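Local coordinates for protein putative citrate lyase (Ralstonia eutropha, PDB 3QQW) that is a putative magnesium-dependent lyase of the citrate lyase family, possibly cleaving (S)-citramalyl-CoA or a similar CoA thioester, at residues W97-N106 with E128-A137. Sequence-based numbering, arbitrary orientation.
Sequences WRQDVDIIVN and EVIRYIGDVA
With its CG trans to the backbone N (chi1 -171°), Tyr-132 reaches across to helix 97-106, while Trp-97, its CG lodged between N and the carbonyl carbon (chi1 80°), turns its indole to meet it. The phenol enters a hole formed by Trp-97, Arg-98, Val-101 and Asp-102, a knobs-into-holes fit. At its end OH donates a very short hydrogen bond to Asp-102 OD1 (2.5 Å), which lies near the ring plane, and this bond anchors the hydroxyl end of Tyr-132 on helix 97-106. Over one ring face runs the aliphatic part of Arg-98, CG lying 3.9 Å from the Tyr-132 ring centroid in a CH-pi contact. Beyond it, the extended arginine brings NH2 to Glu-128 OE2 at 3.0 Å, a salt bridge on the outer side of the pair in which the donor comes from above the carboxylate plane.

The Trp-97 indole is sandwiched: CG of Arg-98 lies over one face and CG2 of Val-129 over the other, the latter 3.9 Å from the six-membered ring centroid. Trp-97 CH2 also abuts Tyr-132 CB at 3.6 Å. One turn further along helix 128-137, Val-136 is a second knob, set among Val-101, Asp-102, Val-105 and Asn-106, with CG1 3.7 Å from Val-105 CB. Nearby, a water donates to both Asn-106 OD1 and Val-136 O. The segments cross at -36°, and Val-105, Val-129 and Ile-133 rest on strand 115-117, which lies between the two helices in the chain: two successive helices packed side by side in the outer layer of a TIM barrel, around its closed parallel sheet.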
loop_
_atom_site.group_PDB
_atom_site.type_symbol
_atom_site.label_atom_id
_atom_site.label_comp_id
_atom_site.label_asym_id
_atom_site.label_seq_id
_atom_site.Cartn_x
_atom_site.Cartn_y
_atom_site.Cartn_z
ATOM N N TRP C 97 -25.099 12.081 17.988
ATOM C CA TRP C 97 -23.726 11.859 18.471
ATOM C C TRP C 97 -23.288 12.851 19.565
ATOM O O TRP C 97 -22.694 12.410 20.542
ATOM C CB TRP C 97 -22.673 11.767 17.324
ATOM C CG TRP C 97 -22.188 13.058 16.723
ATOM C CD1 TRP C 97 -22.557 13.585 15.521
ATOM C CD2 TRP C 97 -21.115 13.890 17.210
ATOM N NE1 TRP C 97 -21.823 14.712 15.251
ATOM C CE2 TRP C 97 -20.937 14.932 16.273
ATOM C CE3 TRP C 97 -20.313 13.877 18.374
ATOM C CZ2 TRP C 97 -19.996 15.964 16.458
ATOM C CZ3 TRP C 97 -19.401 14.917 18.568
ATOM C CH2 TRP C 97 -19.248 15.941 17.617
ATOM N N ARG C 98 -23.599 14.151 19.427
ATOM C CA ARG C 98 -23.234 15.175 20.423
ATOM C C ARG C 98 -23.978 14.942 21.730
ATOM O O ARG C 98 -23.376 15.021 22.801
ATOM C CB ARG C 98 -23.538 16.586 19.892
ATOM C CG ARG C 98 -22.539 17.048 18.866
ATOM C CD ARG C 98 -22.883 18.436 18.396
ATOM N NE ARG C 98 -21.701 19.101 17.866
ATOM C CZ ARG C 98 -21.400 19.176 16.575
ATOM N NH1 ARG C 98 -22.207 18.636 15.666
ATOM N NH2 ARG C 98 -20.291 19.794 16.180
ATOM N N GLN C 99 -25.278 14.601 21.628
ATOM C CA GLN C 99 -26.145 14.269 22.759
ATOM C C GLN C 99 -25.591 13.044 23.502
ATOM O O GLN C 99 -25.557 13.065 24.728
ATOM C CB GLN C 99 -27.580 14.033 22.277
ATOM C CG GLN C 99 -28.576 13.765 23.401
ATOM C CD GLN C 99 -29.955 13.545 22.855
ATOM O OE1 GLN C 99 -30.330 12.420 22.506
ATOM N NE2 GLN C 99 -30.726 14.621 22.747
ATOM N N ASP C 100 -25.117 12.014 22.772
ATOM C CA ASP C 100 -24.485 10.827 23.377
ATOM C C ASP C 100 -23.285 11.246 24.194
ATOM O O ASP C 100 -23.120 10.787 25.305
ATOM C CB ASP C 100 -24.020 9.810 22.316
ATOM C CG ASP C 100 -25.074 9.115 21.472
ATOM O OD1 ASP C 100 -26.246 9.031 21.920
ATOM O OD2 ASP C 100 -24.716 8.610 20.382
ATOM N N VAL C 101 -22.454 12.143 23.641
ATOM C CA VAL C 101 -21.239 12.661 24.290
ATOM C C VAL C 101 -21.654 13.446 25.536
ATOM O O VAL C 101 -21.158 13.139 26.624
ATOM C CB VAL C 101 -20.361 13.487 23.316
ATOM C CG1 VAL C 101 -19.241 14.206 24.059
ATOM C CG2 VAL C 101 -19.783 12.592 22.219
ATOM N N ASP C 102 -22.602 14.401 25.397
ATOM C CA ASP C 102 -23.094 15.184 26.539
ATOM C C ASP C 102 -23.549 14.284 27.689
ATOM O O ASP C 102 -23.044 14.405 28.800
ATOM C CB ASP C 102 -24.265 16.083 26.127
ATOM C CG ASP C 102 -23.964 17.109 25.069
ATOM O OD1 ASP C 102 -22.759 17.364 24.814
ATOM O OD2 ASP C 102 -24.934 17.649 24.474
ATOM N N ILE C 103 -24.456 13.342 27.406
ATOM C CA ILE C 103 -25.034 12.451 28.414
ATOM C C ILE C 103 -23.987 11.523 29.044
ATOM O O ILE C 103 -23.933 11.425 30.268
ATOM C CB ILE C 103 -26.235 11.636 27.830
ATOM C CG1 ILE C 103 -27.407 12.578 27.424
ATOM C CG2 ILE C 103 -26.705 10.582 28.823
ATOM C CD1 ILE C 103 -28.447 11.895 26.528
ATOM N N ILE C 104 -23.182 10.839 28.211
ATOM C CA ILE C 104 -22.213 9.870 28.710
ATOM C C ILE C 104 -21.035 10.555 29.439
ATOM O O ILE C 104 -20.712 10.144 30.540
ATOM C CB ILE C 104 -21.757 8.880 27.608
ATOM C CG1 ILE C 104 -22.979 8.066 27.117
ATOM C CG2 ILE C 104 -20.651 7.929 28.132
ATOM C CD1 ILE C 104 -22.813 7.382 25.765
ATOM N N VAL C 105 -20.444 11.598 28.882
ATOM C CA VAL C 105 -19.308 12.232 29.542
ATOM C C VAL C 105 -19.748 12.875 30.862
ATOM O O VAL C 105 -19.118 12.599 31.889
ATOM C CB VAL C 105 -18.527 13.214 28.626
ATOM C CG1 VAL C 105 -17.452 13.957 29.425
ATOM C CG2 VAL C 105 -17.884 12.470 27.444
ATOM N N ASN C 106 -20.862 13.635 30.861
ATOM C CA ASN C 106 -21.333 14.278 32.082
ATOM C C ASN C 106 -21.864 13.278 33.104
ATOM O O ASN C 106 -21.813 13.556 34.314
ATOM C CB ASN C 106 -22.380 15.342 31.781
ATOM C CG ASN C 106 -21.806 16.526 31.045
ATOM O OD1 ASN C 106 -20.835 17.141 31.478
ATOM N ND2 ASN C 106 -22.398 16.872 29.911
ATOM N N GLU C 128 -13.420 16.850 14.620
ATOM C CA GLU C 128 -14.585 17.578 15.154
ATOM C C GLU C 128 -15.160 16.883 16.385
ATOM O O GLU C 128 -15.465 17.545 17.378
ATOM C CB GLU C 128 -15.669 17.708 14.064
ATOM C CG GLU C 128 -16.926 18.501 14.432
ATOM C CD GLU C 128 -18.132 18.291 13.528
ATOM O OE1 GLU C 128 -18.184 17.266 12.807
ATOM O OE2 GLU C 128 -19.045 19.145 13.568
ATOM N N VAL C 129 -15.272 15.547 16.322
ATOM C CA VAL C 129 -15.821 14.712 17.380
ATOM C C VAL C 129 -14.861 14.739 18.576
ATOM O O VAL C 129 -15.318 14.890 19.706
ATOM C CB VAL C 129 -16.111 13.263 16.862
ATOM C CG1 VAL C 129 -16.588 12.364 17.986
ATOM C CG2 VAL C 129 -17.132 13.270 15.726
ATOM N N ILE C 130 -13.540 14.628 18.320
ATOM C CA ILE C 130 -12.511 14.623 19.372
ATOM C C ILE C 130 -12.499 15.970 20.126
ATOM O O ILE C 130 -12.448 15.992 21.372
ATOM C CB ILE C 130 -11.120 14.264 18.791
ATOM C CG1 ILE C 130 -11.055 12.784 18.469
ATOM C CG2 ILE C 130 -9.978 14.685 19.734
ATOM C CD1 ILE C 130 -9.920 12.479 17.541
ATOM N N ARG C 131 -12.575 17.071 19.358
ATOM C CA ARG C 131 -12.620 18.435 19.865
ATOM C C ARG C 131 -13.869 18.608 20.758
ATOM O O ARG C 131 -13.793 19.228 21.815
ATOM C CB ARG C 131 -12.630 19.394 18.659
ATOM C CG ARG C 131 -12.558 20.884 18.951
ATOM C CD ARG C 131 -12.210 21.647 17.673
ATOM N NE ARG C 131 -13.301 21.676 16.684
ATOM C CZ ARG C 131 -13.254 21.125 15.471
ATOM N NH1 ARG C 131 -12.163 20.495 15.060
ATOM N NH2 ARG C 131 -14.295 21.207 14.661
ATOM N N TYR C 132 -15.025 18.055 20.308
ATOM C CA TYR C 132 -16.278 18.165 21.040
ATOM C C TYR C 132 -16.207 17.377 22.355
ATOM O O TYR C 132 -16.595 17.914 23.381
ATOM C CB TYR C 132 -17.482 17.726 20.179
ATOM C CG TYR C 132 -18.802 18.033 20.858
ATOM C CD1 TYR C 132 -19.304 19.330 20.887
ATOM C CD2 TYR C 132 -19.505 17.044 21.547
ATOM C CE1 TYR C 132 -20.477 19.634 21.569
ATOM C CE2 TYR C 132 -20.689 17.333 22.217
ATOM C CZ TYR C 132 -21.166 18.630 22.235
ATOM O OH TYR C 132 -22.326 18.910 22.903
ATOM N N ILE C 133 -15.683 16.140 22.324
ATOM C CA ILE C 133 -15.475 15.269 23.501
ATOM C C ILE C 133 -14.573 16.008 24.502
ATOM O O ILE C 133 -14.923 16.056 25.669
ATOM C CB ILE C 133 -14.901 13.873 23.106
ATOM C CG1 ILE C 133 -15.902 13.068 22.233
ATOM C CG2 ILE C 133 -14.490 13.048 24.323
ATOM C CD1 ILE C 133 -15.270 11.877 21.478
ATOM N N GLY C 134 -13.495 16.651 24.016
ATOM C CA GLY C 134 -12.564 17.440 24.810
ATOM C C GLY C 134 -13.246 18.571 25.548
ATOM O O GLY C 134 -13.019 18.754 26.756
ATOM N N ASP C 135 -14.123 19.321 24.836
ATOM C CA ASP C 135 -14.871 20.436 25.411
ATOM C C ASP C 135 -15.787 19.963 26.535
ATOM O O ASP C 135 -15.793 20.546 27.626
ATOM C CB ASP C 135 -15.700 21.154 24.333
ATOM C CG ASP C 135 -14.921 21.933 23.303
ATOM O OD1 ASP C 135 -13.739 22.254 23.571
ATOM O OD2 ASP C 135 -15.503 22.246 22.236
ATOM N N VAL C 136 -16.532 18.885 26.278
ATOM C CA VAL C 136 -17.472 18.287 27.242
ATOM C C VAL C 136 -16.675 17.698 28.444
ATOM O O VAL C 136 -17.067 17.924 29.601
ATOM C CB VAL C 136 -18.433 17.256 26.573
ATOM C CG1 VAL C 136 -19.409 16.709 27.598
ATOM C CG2 VAL C 136 -19.206 17.895 25.409
ATOM N N ALA C 137 -15.532 16.996 28.162
ATOM C CA ALA C 137 -14.688 16.405 29.216
ATOM C C ALA C 137 -14.181 17.462 30.206
ATOM O O ALA C 137 -14.391 17.311 31.407
ATOM C CB ALA C 137 -13.526 15.646 28.608
HETATM O O HOH W 1 -19.696 19.096 30.512
#